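Hypothetical leucine rich repeat protein (Pseudoflavonifractor capillosus, PDB 4OJU) is of unknown function but, as the BspA-type leucine-rich repeat part of a longer protein that also has SLH domains, probably binds other proteins. Local coordinates at residues S7-I18 against A39-D47. Residues are numbered along the deposited sequence; the frame is centred on the assembly and turned at random.
Sequences STVQVGPYTFEI and ADIPASVTD. With EDO (1,2-ethanediol), chain G; EDO (1,2-ethanediol), chain E.
Tyr14 and Phe16 both set CG beside their own backbone N, chi1 -56° and -61°, which swings the two rings from one strand of the hairpin onto Pro42 and Val45. At Val45, chi1 of 57° sets CG1 between the backbone N and carbonyl carbon, against Ile18 CG1, and leaves CG2 for Val9, Val11 and Phe16. Its CB sits over one face of the Phe16 ring, 4.2 Å from the centroid, a CH-pi contact, while CG2 slides past the ring to meet Phe16 CD2 and, at 3.6 Å, Val9 CG1. Val11 CG2 adds a further methyl to the same branch. At the far corner of the Phe16 ring, CZ meets Pro42 CG at 3.6 Å. The neighbouring Pro42 CD lies over the Tyr14 ring, 4.0 Å from its centroid, in a second CH-pi contact; Pro13 CG covers the opposite face, so the phenol is clamped between two prolines. Ile41, its side chain at about a right angle to that of Tyr14, touches CE1 with CG1. Beyond it, Tyr14 OH hydrogen-bonds a water at 2.6 Å, and that water accepts from Asp40 N at 3.0 Å. With an alanine here, Pro42 CD and Pro13 CG would probably lose the ring between them, and the water its phenolic partner. At the other end, a water bridges Ser7 OG and Asp47 OD2, donating to the carboxylate at 2.8 Å; the same oxygen is also hydrogen-bonded to Tyr53 OH. The hairpin thus packs over 39-47, consistent with an N-terminal cap on the repeats, with Phe16 and Ile18 reaching on to Val55 and Tyr53 of strand 52-58. Apolar side chains and ring faces make the centre of this interface, whereas the clear polar links between the two segments, at its ends, run through water.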
loop_
_atom_site.group_PDB
_atom_site.type_symbol
_atom_site.label_atom_id
_atom_site.label_comp_id
_atom_site.label_asym_id
_atom_site.label_seq_id
_atom_site.Cartn_x
_atom_site.Cartn_y
_atom_site.Cartn_z
ATOM N N SER A 7 8.043 24.170 -30.696
ATOM C CA SER A 7 8.130 23.114 -31.708
ATOM C C SER A 7 8.127 21.723 -31.075
ATOM O O SER A 7 8.372 21.567 -29.878
ATOM C CB SER A 7 9.347 23.299 -32.619
ATOM O OG SER A 7 10.584 23.247 -31.931
ATOM N N THR A 8 7.811 20.724 -31.889
ATOM C CA THR A 8 7.782 19.320 -31.483
ATOM C C THR A 8 8.864 18.612 -32.268
ATOM O O THR A 8 8.945 18.774 -33.495
ATOM C CB THR A 8 6.390 18.729 -31.691
ATOM O OG1 THR A 8 5.449 19.563 -31.001
ATOM C CG2 THR A 8 6.278 17.295 -31.185
ATOM N N VAL A 9 9.719 17.863 -31.567
ATOM C CA VAL A 9 10.837 17.177 -32.197
ATOM C C VAL A 9 10.780 15.691 -31.856
ATOM O O VAL A 9 10.553 15.322 -30.699
ATOM C CB VAL A 9 12.198 17.819 -31.796
ATOM C CG1 VAL A 9 13.374 17.076 -32.426
ATOM C CG2 VAL A 9 12.261 19.289 -32.218
ATOM N N GLN A 10 10.971 14.849 -32.870
ATOM C CA GLN A 10 11.057 13.403 -32.701
ATOM C C GLN A 10 12.528 12.972 -32.817
ATOM O O GLN A 10 13.193 13.338 -33.790
ATOM C CB GLN A 10 10.186 12.670 -33.743
ATOM C CG GLN A 10 10.050 11.168 -33.474
ATOM C CD GLN A 10 9.139 10.858 -32.316
ATOM O OE1 GLN A 10 8.220 11.617 -31.987
ATOM N NE2 GLN A 10 9.365 9.720 -31.672
ATOM N N VAL A 11 13.042 12.235 -31.802
ATOM C CA VAL A 11 14.414 11.705 -31.772
ATOM C C VAL A 11 14.275 10.241 -31.492
ATOM O O VAL A 11 14.066 9.858 -30.340
ATOM C CB VAL A 11 15.372 12.403 -30.757
ATOM C CG1 VAL A 11 16.797 11.876 -30.907
ATOM C CG2 VAL A 11 15.351 13.920 -30.908
ATOM N N GLY A 12 14.317 9.433 -32.549
ATOM C CA GLY A 12 14.106 7.992 -32.425
ATOM C C GLY A 12 12.784 7.700 -31.728
ATOM O O GLY A 12 11.737 8.164 -32.197
ATOM N N PRO A 13 12.780 7.021 -30.551
ATOM C CA PRO A 13 11.500 6.721 -29.893
ATOM C C PRO A 13 10.952 7.876 -29.043
ATOM O O PRO A 13 9.857 7.769 -28.496
ATOM C CB PRO A 13 11.852 5.528 -29.004
ATOM C CG PRO A 13 13.259 5.807 -28.581
ATOM C CD PRO A 13 13.914 6.424 -29.816
ATOM N N TYR A 14 11.717 8.972 -28.925
ATOM C CA TYR A 14 11.332 10.089 -28.063
ATOM C C TYR A 14 10.654 11.233 -28.782
ATOM O O TYR A 14 11.160 11.718 -29.805
ATOM C CB TYR A 14 12.580 10.663 -27.374
ATOM C CG TYR A 14 13.372 9.648 -26.598
ATOM C CD1 TYR A 14 12.898 9.139 -25.392
ATOM C CD2 TYR A 14 14.600 9.188 -27.067
ATOM C CE1 TYR A 14 13.626 8.198 -24.670
ATOM C CE2 TYR A 14 15.329 8.238 -26.360
ATOM C CZ TYR A 14 14.842 7.758 -25.154
ATOM O OH TYR A 14 15.533 6.817 -24.445
ATOM N N THR A 15 9.546 11.711 -28.208
ATOM C CA THR A 15 8.887 12.934 -28.675
ATOM C C THR A 15 9.180 14.016 -27.654
ATOM O O THR A 15 8.964 13.790 -26.474
ATOM C CB THR A 15 7.362 12.776 -28.861
ATOM O OG1 THR A 15 7.083 11.615 -29.629
ATOM C CG2 THR A 15 6.726 14.024 -29.488
ATOM N N PHE A 16 9.623 15.191 -28.108
ATOM C CA PHE A 16 9.867 16.316 -27.222
ATOM C C PHE A 16 9.078 17.513 -27.631
ATOM O O PHE A 16 8.953 17.792 -28.837
ATOM C CB PHE A 16 11.349 16.730 -27.226
ATOM C CG PHE A 16 12.314 15.683 -26.778
ATOM C CD1 PHE A 16 12.621 15.525 -25.427
ATOM C CD2 PHE A 16 12.926 14.847 -27.701
ATOM C CE1 PHE A 16 13.510 14.530 -25.011
ATOM C CE2 PHE A 16 13.827 13.880 -27.289
ATOM C CZ PHE A 16 14.112 13.718 -25.945
ATOM N N GLU A 17 8.609 18.273 -26.628
ATOM C CA GLU A 17 8.005 19.567 -26.890
ATOM C C GLU A 17 8.983 20.598 -26.379
ATOM O O GLU A 17 9.439 20.497 -25.227
ATOM C CB GLU A 17 6.633 19.712 -26.241
ATOM C CG GLU A 17 5.560 18.992 -27.031
ATOM C CD GLU A 17 4.178 19.029 -26.422
ATOM O OE1 GLU A 17 4.060 19.369 -25.223
ATOM O OE2 GLU A 17 3.212 18.686 -27.136
ATOM N N ILE A 18 9.390 21.512 -27.250
ATOM C CA ILE A 18 10.296 22.603 -26.901
ATOM C C ILE A 18 9.409 23.803 -26.631
ATOM O O ILE A 18 8.637 24.187 -27.511
ATOM C CB ILE A 18 11.351 22.860 -28.023
ATOM C CG1 ILE A 18 12.273 21.629 -28.185
ATOM C CG2 ILE A 18 12.159 24.133 -27.756
ATOM C CD1 ILE A 18 13.007 21.603 -29.537
ATOM N N ALA A 39 16.037 2.789 -21.813
ATOM C CA ALA A 39 15.776 4.164 -22.252
ATOM C C ALA A 39 16.857 5.097 -21.739
ATOM O O ALA A 39 16.833 5.495 -20.574
ATOM C CB ALA A 39 14.400 4.619 -21.779
ATOM N N ASP A 40 17.845 5.400 -22.593
ATOM C CA ASP A 40 18.928 6.326 -22.244
ATOM C C ASP A 40 18.448 7.681 -22.733
ATOM O O ASP A 40 18.622 8.009 -23.898
ATOM C CB ASP A 40 20.263 5.869 -22.875
ATOM C CG ASP A 40 21.509 6.587 -22.375
ATOM O OD1 ASP A 40 21.425 7.287 -21.331
ATOM O OD2 ASP A 40 22.568 6.440 -23.008
ATOM N N ILE A 41 17.718 8.404 -21.887
ATOM C CA ILE A 41 17.070 9.661 -22.269
ATOM C C ILE A 41 18.104 10.744 -22.572
ATOM O O ILE A 41 18.957 11.005 -21.723
ATOM C CB ILE A 41 16.056 10.131 -21.176
ATOM C CG1 ILE A 41 14.925 9.100 -20.959
ATOM C CG2 ILE A 41 15.503 11.525 -21.503
ATOM C CD1 ILE A 41 14.039 9.348 -19.670
ATOM N N PRO A 42 18.029 11.411 -23.751
ATOM C CA PRO A 42 19.019 12.475 -24.043
ATOM C C PRO A 42 18.836 13.678 -23.119
ATOM O O PRO A 42 17.711 13.995 -22.719
ATOM C CB PRO A 42 18.761 12.838 -25.503
ATOM C CG PRO A 42 17.446 12.274 -25.842
ATOM C CD PRO A 42 17.079 11.214 -24.866
ATOM N N ALA A 43 19.954 14.320 -22.760
ATOM C CA ALA A 43 19.968 15.509 -21.899
ATOM C C ALA A 43 19.552 16.764 -22.674
ATOM O O ALA A 43 19.223 17.783 -22.073
ATOM C CB ALA A 43 21.363 15.705 -21.322
ATOM N N SER A 44 19.630 16.709 -24.003
ATOM C CA SER A 44 19.251 17.844 -24.830
ATOM C C SER A 44 18.616 17.386 -26.146
ATOM O O SER A 44 18.751 16.229 -26.538
ATOM C CB SER A 44 20.449 18.753 -25.102
ATOM O OG SER A 44 21.377 18.132 -25.971
ATOM N N VAL A 45 17.903 18.297 -26.802
ATOM C CA VAL A 45 17.236 18.041 -28.081
ATOM C C VAL A 45 17.502 19.249 -28.994
ATOM O O VAL A 45 17.572 20.382 -28.512
ATOM C CB VAL A 45 15.726 17.698 -27.896
ATOM C CG1 VAL A 45 14.980 18.796 -27.160
ATOM C CG2 VAL A 45 15.047 17.382 -29.219
ATOM N N THR A 46 17.734 18.981 -30.286
ATOM C CA THR A 46 18.042 20.004 -31.288
ATOM C C THR A 46 16.833 20.209 -32.187
ATOM O O THR A 46 16.265 19.228 -32.677
ATOM C CB THR A 46 19.277 19.550 -32.074
ATOM O OG1 THR A 46 20.353 19.349 -31.166
ATOM C CG2 THR A 46 19.704 20.520 -33.165
ATOM N N ASP A 47 16.445 21.479 -32.413
ATOM C CA ASP A 47 15.317 21.786 -33.295
ATOM C C ASP A 47 15.789 21.819 -34.755
ATOM O O ASP A 47 16.977 21.594 -35.022
ATOM C CB ASP A 47 14.587 23.087 -32.885
ATOM C CG ASP A 47 15.326 24.412 -33.003
ATOM O OD1 ASP A 47 16.382 24.463 -33.703
ATOM O OD2 ASP A 47 14.842 25.407 -32.416
HETATM C C1 EDO G . 21.759 16.949 -29.041
HETATM O O1 EDO G . 20.624 17.744 -28.738
HETATM C C2 EDO G . 21.347 15.801 -29.979
HETATM O O2 EDO G . 20.781 16.358 -31.157
HETATM C C1 EDO E . 23.151 10.356 -24.199
HETATM O O1 EDO E . 22.512 10.090 -22.957
HETATM C C2 EDO E . 22.372 9.685 -25.343
HETATM O O2 EDO E . 20.989 9.898 -25.142
HETATM O O HOH W 1 12.259 25.344 -31.227
HETATM O O HOH W 2 17.304 5.322 -25.590
#